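Long-range contact in 3-deoxy-D-manno-octulosonate 8-phosphate phosphatase KdsC (Haemophilus influenzae Rd, PDB 1K1E), which hydrolyses 3-deoxy-D-manno-octulosonate 8-phosphate to 3-deoxy-D-manno-octulosonate and inorganic phosphate, with magnesium as cofactor, in lipopolysaccharide biosynthesis: residues A[5-19]-A[148-160]. Sequence-based numbering, arbitrary orientation.
With CO (cobalt (II) ion), chain M.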
loop_
_atom_site.group_PDB
_atom_site.type_symbol
_atom_site.label_atom_id
_atom_site.label_comp_id
_atom_site.label_asym_id
_atom_site.label_seq_id
_atom_site.Cartn_x
_atom_site.Cartn_y
_atom_site.Cartn_z
ATOM N N LEU A 5 24.682 19.021 -10.328
ATOM C CA LEU A 5 23.292 19.232 -9.832
ATOM C C LEU A 5 23.021 20.700 -9.888
ATOM O O LEU A 5 21.899 21.116 -10.134
ATOM C CB LEU A 5 23.079 18.721 -8.411
ATOM C CG LEU A 5 23.149 17.190 -8.314
ATOM C CD1 LEU A 5 22.593 16.768 -6.986
ATOM C CD2 LEU A 5 22.344 16.515 -9.407
ATOM N N GLU A 6 24.077 21.483 -9.702
ATOM C CA GLU A 6 23.984 22.924 -9.780
ATOM C C GLU A 6 23.507 23.467 -11.109
ATOM O O GLU A 6 23.007 24.586 -11.185
ATOM C CB GLU A 6 25.343 23.545 -9.562
ATOM C CG GLU A 6 25.467 24.173 -8.218
ATOM C CD GLU A 6 26.574 25.165 -8.256
ATOM O OE1 GLU A 6 27.590 24.808 -8.901
ATOM O OE2 GLU A 6 26.444 26.269 -7.666
ATOM N N ASN A 7 23.710 22.708 -12.165
ATOM C CA ASN A 7 23.359 23.204 -13.489
ATOM C C ASN A 7 22.023 22.663 -13.980
ATOM O O ASN A 7 21.642 22.953 -15.115
ATOM C CB ASN A 7 24.462 22.846 -14.499
ATOM C CG ASN A 7 25.801 23.565 -14.205
ATOM O OD1 ASN A 7 25.817 24.735 -13.812
ATOM N ND2 ASN A 7 26.903 22.875 -14.411
ATOM N N ILE A 8 21.300 21.883 -13.162
ATOM C CA ILE A 8 20.057 21.341 -13.693
ATOM C C ILE A 8 19.005 22.405 -13.880
ATOM O O ILE A 8 18.732 23.175 -12.953
ATOM C CB ILE A 8 19.492 20.210 -12.763
ATOM C CG1 ILE A 8 20.546 19.065 -12.746
ATOM C CG2 ILE A 8 18.116 19.728 -13.279
ATOM C CD1 ILE A 8 20.251 17.889 -11.825
ATOM N N LYS A 9 18.437 22.430 -15.084
ATOM C CA LYS A 9 17.386 23.347 -15.469
ATOM C C LYS A 9 16.115 22.615 -15.860
ATOM O O LYS A 9 15.072 23.249 -16.008
ATOM C CB LYS A 9 17.818 24.236 -16.662
ATOM C CG LYS A 9 18.981 25.156 -16.298
ATOM C CD LYS A 9 18.675 26.054 -15.103
ATOM C CE LYS A 9 17.477 26.978 -15.352
ATOM N NZ LYS A 9 17.411 27.900 -14.256
ATOM N N PHE A 10 16.188 21.296 -15.985
ATOM C CA PHE A 10 15.066 20.482 -16.433
ATOM C C PHE A 10 15.144 19.104 -15.797
ATOM O O PHE A 10 16.186 18.485 -15.742
ATOM C CB PHE A 10 15.172 20.373 -17.951
ATOM C CG PHE A 10 13.981 19.771 -18.655
ATOM C CD1 PHE A 10 12.657 19.994 -18.236
ATOM C CD2 PHE A 10 14.210 19.017 -19.829
ATOM C CE1 PHE A 10 11.558 19.460 -18.978
ATOM C CE2 PHE A 10 13.142 18.482 -20.573
ATOM C CZ PHE A 10 11.830 18.689 -20.160
ATOM N N VAL A 11 14.007 18.638 -15.355
ATOM C CA VAL A 11 13.895 17.308 -14.742
ATOM C C VAL A 11 12.818 16.595 -15.515
ATOM O O VAL A 11 11.702 17.112 -15.678
ATOM C CB VAL A 11 13.453 17.424 -13.315
ATOM C CG1 VAL A 11 13.056 16.007 -12.745
ATOM C CG2 VAL A 11 14.561 18.031 -12.522
ATOM N N ILE A 12 13.166 15.446 -16.077
ATOM C CA ILE A 12 12.191 14.593 -16.788
ATOM C C ILE A 12 11.963 13.370 -15.863
ATOM O O ILE A 12 12.952 12.699 -15.418
ATOM C CB ILE A 12 12.789 14.057 -18.113
ATOM C CG1 ILE A 12 13.020 15.198 -19.092
ATOM C CG2 ILE A 12 11.835 13.020 -18.758
ATOM C CD1 ILE A 12 13.885 14.720 -20.240
ATOM N N THR A 13 10.703 13.043 -15.626
ATOM C CA THR A 13 10.408 11.926 -14.774
ATOM C C THR A 13 9.530 10.851 -15.430
ATOM O O THR A 13 8.520 11.127 -16.107
ATOM C CB THR A 13 9.731 12.393 -13.431
ATOM O OG1 THR A 13 9.519 11.244 -12.601
ATOM C CG2 THR A 13 8.384 12.966 -13.659
ATOM N N ASP A 14 9.971 9.608 -15.269
ATOM C CA ASP A 14 9.188 8.464 -15.694
ATOM C C ASP A 14 7.978 8.487 -14.742
ATOM O O ASP A 14 7.961 9.171 -13.709
ATOM C CB ASP A 14 9.985 7.153 -15.457
ATOM C CG ASP A 14 9.122 5.927 -15.557
ATOM O OD1 ASP A 14 8.263 5.874 -16.454
ATOM O OD2 ASP A 14 9.327 5.009 -14.753
ATOM N N VAL A 15 6.914 7.767 -15.100
ATOM C CA VAL A 15 5.756 7.728 -14.224
ATOM C C VAL A 15 5.606 6.472 -13.354
ATOM O O VAL A 15 5.712 6.531 -12.135
ATOM C CB VAL A 15 4.405 7.891 -15.053
ATOM C CG1 VAL A 15 3.188 7.677 -14.164
ATOM C CG2 VAL A 15 4.386 9.306 -15.660
ATOM N N ASP A 16 5.361 5.336 -13.983
ATOM C CA ASP A 16 5.095 4.138 -13.160
ATOM C C ASP A 16 6.316 3.638 -12.488
ATOM O O ASP A 16 7.284 3.356 -13.150
ATOM C CB ASP A 16 4.471 3.054 -14.026
ATOM C CG ASP A 16 3.149 3.515 -14.621
ATOM O OD1 ASP A 16 2.237 3.813 -13.810
ATOM O OD2 ASP A 16 3.055 3.642 -15.864
ATOM N N GLY A 17 6.286 3.527 -11.162
ATOM C CA GLY A 17 7.470 3.003 -10.486
ATOM C C GLY A 17 8.336 4.117 -9.940
ATOM O O GLY A 17 9.239 3.861 -9.120
ATOM N N VAL A 18 8.048 5.360 -10.395
ATOM C CA VAL A 18 8.776 6.523 -9.934
ATOM C C VAL A 18 7.785 7.445 -9.244
ATOM O O VAL A 18 7.883 7.646 -8.050
ATOM C CB VAL A 18 9.494 7.225 -11.089
ATOM C CG1 VAL A 18 10.127 8.519 -10.630
ATOM C CG2 VAL A 18 10.626 6.295 -11.579
ATOM N N LEU A 19 6.800 7.952 -9.977
ATOM C CA LEU A 19 5.787 8.807 -9.330
ATOM C C LEU A 19 4.716 7.942 -8.650
ATOM O O LEU A 19 3.883 8.459 -7.919
ATOM C CB LEU A 19 5.112 9.700 -10.360
ATOM C CG LEU A 19 6.094 10.691 -11.019
ATOM C CD1 LEU A 19 5.197 11.573 -11.987
ATOM C CD2 LEU A 19 6.727 11.602 -9.905
ATOM N N PHE A 148 10.773 11.159 -5.922
ATOM C CA PHE A 148 10.913 12.360 -6.720
ATOM C C PHE A 148 11.294 13.519 -5.825
ATOM O O PHE A 148 12.228 14.327 -6.108
ATOM C CB PHE A 148 9.617 12.661 -7.472
ATOM C CG PHE A 148 9.764 13.826 -8.393
ATOM C CD1 PHE A 148 9.968 13.613 -9.750
ATOM C CD2 PHE A 148 9.806 15.135 -7.885
ATOM C CE1 PHE A 148 10.235 14.717 -10.650
ATOM C CE2 PHE A 148 10.064 16.224 -8.782
ATOM C CZ PHE A 148 10.278 15.989 -10.173
ATOM N N ARG A 149 10.577 13.632 -4.722
ATOM C CA ARG A 149 10.834 14.704 -3.741
ATOM C C ARG A 149 12.248 14.615 -3.166
ATOM O O ARG A 149 12.893 15.623 -2.942
ATOM C CB ARG A 149 9.826 14.605 -2.605
ATOM C CG ARG A 149 9.947 15.726 -1.589
ATOM C CD ARG A 149 9.929 17.121 -2.168
ATOM N NE ARG A 149 10.028 18.114 -1.075
ATOM C CZ ARG A 149 9.004 18.490 -0.338
ATOM N NH1 ARG A 149 7.791 17.985 -0.559
ATOM N NH2 ARG A 149 9.198 19.353 0.631
ATOM N N GLU A 150 12.738 13.394 -2.929
ATOM C CA GLU A 150 14.134 13.228 -2.445
ATOM C C GLU A 150 15.126 13.898 -3.430
ATOM O O GLU A 150 16.023 14.657 -3.042
ATOM C CB GLU A 150 14.469 11.740 -2.319
ATOM C CG GLU A 150 15.870 11.509 -1.796
ATOM C CD GLU A 150 16.136 10.019 -1.565
ATOM O OE1 GLU A 150 17.259 9.713 -1.331
ATOM O OE2 GLU A 150 15.201 9.182 -1.667
ATOM N N MET A 151 14.913 13.613 -4.716
ATOM C CA MET A 151 15.681 14.169 -5.786
ATOM C C MET A 151 15.466 15.684 -5.887
ATOM O O MET A 151 16.431 16.456 -5.940
ATOM C CB MET A 151 15.296 13.493 -7.127
ATOM C CG MET A 151 16.084 14.098 -8.346
ATOM S SD MET A 151 15.270 13.544 -9.868
ATOM C CE MET A 151 13.482 14.192 -9.702
ATOM N N SER A 152 14.216 16.158 -5.941
ATOM C CA SER A 152 14.068 17.636 -6.068
ATOM C C SER A 152 14.709 18.384 -4.925
ATOM O O SER A 152 15.361 19.420 -5.123
ATOM C CB SER A 152 12.604 18.075 -6.220
ATOM O OG SER A 152 11.808 17.650 -5.137
ATOM N N ASP A 153 14.561 17.863 -3.716
ATOM C CA ASP A 153 15.170 18.502 -2.560
ATOM C C ASP A 153 16.687 18.573 -2.787
ATOM O O ASP A 153 17.304 19.587 -2.486
ATOM C CB ASP A 153 14.966 17.680 -1.283
ATOM C CG ASP A 153 13.592 17.838 -0.669
ATOM O OD1 ASP A 153 13.366 17.068 0.273
ATOM O OD2 ASP A 153 12.772 18.701 -1.049
ATOM N N MET A 154 17.270 17.477 -3.285
ATOM C CA MET A 154 18.735 17.427 -3.499
ATOM C C MET A 154 19.166 18.462 -4.516
ATOM O O MET A 154 20.177 19.181 -4.312
ATOM C CB MET A 154 19.169 16.055 -4.057
ATOM C CG MET A 154 19.127 14.919 -3.083
ATOM S SD MET A 154 19.816 13.427 -3.873
ATOM C CE MET A 154 21.235 14.109 -4.611
ATOM N N ILE A 155 18.429 18.511 -5.625
ATOM C CA ILE A 155 18.771 19.492 -6.656
ATOM C C ILE A 155 18.659 20.929 -6.109
ATOM O O ILE A 155 19.562 21.737 -6.281
ATOM C CB ILE A 155 17.852 19.320 -7.907
ATOM C CG1 ILE A 155 18.083 17.925 -8.506
ATOM C CG2 ILE A 155 18.159 20.457 -8.934
ATOM C CD1 ILE A 155 17.134 17.527 -9.651
ATOM N N LEU A 156 17.527 21.254 -5.497
ATOM C CA LEU A 156 17.352 22.592 -4.944
ATOM C C LEU A 156 18.382 22.944 -3.884
ATOM O O LEU A 156 18.855 24.101 -3.791
ATOM C CB LEU A 156 15.948 22.761 -4.364
ATOM C CG LEU A 156 14.848 22.756 -5.436
ATOM C CD1 LEU A 156 13.483 22.586 -4.823
ATOM C CD2 LEU A 156 14.913 24.063 -6.229
ATOM N N GLN A 157 18.741 21.970 -3.057
ATOM C CA GLN A 157 19.739 22.294 -2.070
ATOM C C GLN A 157 21.058 22.594 -2.754
ATOM O O GLN A 157 21.760 23.491 -2.344
ATOM C CB GLN A 157 19.923 21.136 -1.133
ATOM C CG GLN A 157 21.026 21.374 -0.146
ATOM C CD GLN A 157 20.702 20.628 1.076
ATOM O OE1 GLN A 157 19.757 20.996 1.812
ATOM N NE2 GLN A 157 21.417 19.529 1.299
ATOM N N ALA A 158 21.398 21.830 -3.786
ATOM C CA ALA A 158 22.648 22.051 -4.517
ATOM C C ALA A 158 22.692 23.453 -5.109
ATOM O O ALA A 158 23.768 24.039 -5.165
ATOM C CB ALA A 158 22.829 21.011 -5.618
ATOM N N GLN A 159 21.533 23.985 -5.537
ATOM C CA GLN A 159 21.417 25.332 -6.096
ATOM C C GLN A 159 21.259 26.456 -5.034
ATOM O O GLN A 159 21.022 27.623 -5.375
ATOM C CB GLN A 159 20.247 25.337 -7.101
ATOM C CG GLN A 159 20.575 24.310 -8.250
ATOM C CD GLN A 159 19.689 24.396 -9.458
ATOM O OE1 GLN A 159 18.955 25.325 -9.601
ATOM N NE2 GLN A 159 19.753 23.387 -10.340
ATOM N N GLY A 160 21.357 26.092 -3.764
ATOM C CA GLY A 160 21.238 27.049 -2.650
ATOM C C GLY A 160 19.826 27.573 -2.420
ATOM O O GLY A 160 19.603 28.679 -1.872
HETATM CO CO CO M . 8.765 3.039 -14.698
HETATM O O HOH W 1 17.097 27.002 -11.440
HETATM O O HOH W 2 7.131 3.591 -16.035
HETATM O O HOH W 3 8.245 9.182 -5.674
HETATM O O HOH W 4 8.119 1.084 -14.328
HETATM O O HOH W 5 9.956 2.607 -16.409
#
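V11 CG1 meets M151 CE tip to tip at 3.6 Å and also touches F148 CE1. With V11 chi1 at 169°, CG1 lies anti to the backbone N, and the other branch, CG2, is left for I155 CD1 (3.9 Å). M151 CE sits over one face of the F148 ring, 3.4 Å above its plane and offset toward the rim, while T13 presents OG1 in plane at the ring edge. That hydroxyl donates to D14 O (2.8 Å). L19 runs alongside F148, with L19 CD2 3.8 Å from F148 CD1. Toward the helix C-terminus, I8 and I155 cross at about a right angle, and L5 CB packs on A158 CB at 3.6 Å. The polar edge is the Q159 amide: NE2 donates to I8 O (2.8 Å) and L5 O (3.1 Å), both acceptors within 9° of the amide plane, which fixes its rotation. L5 O also accepts from I8 N, and a water links Q159 OE1 to K9 NZ. Helix 148-158 thus packs antiparallel (170°) against strand 10-14, central in a parallel sheet, as in the Rossmann-like HAD fold; at the C-terminal end of the strand, D14 OD2 and D16 O bind cobalt together with D107.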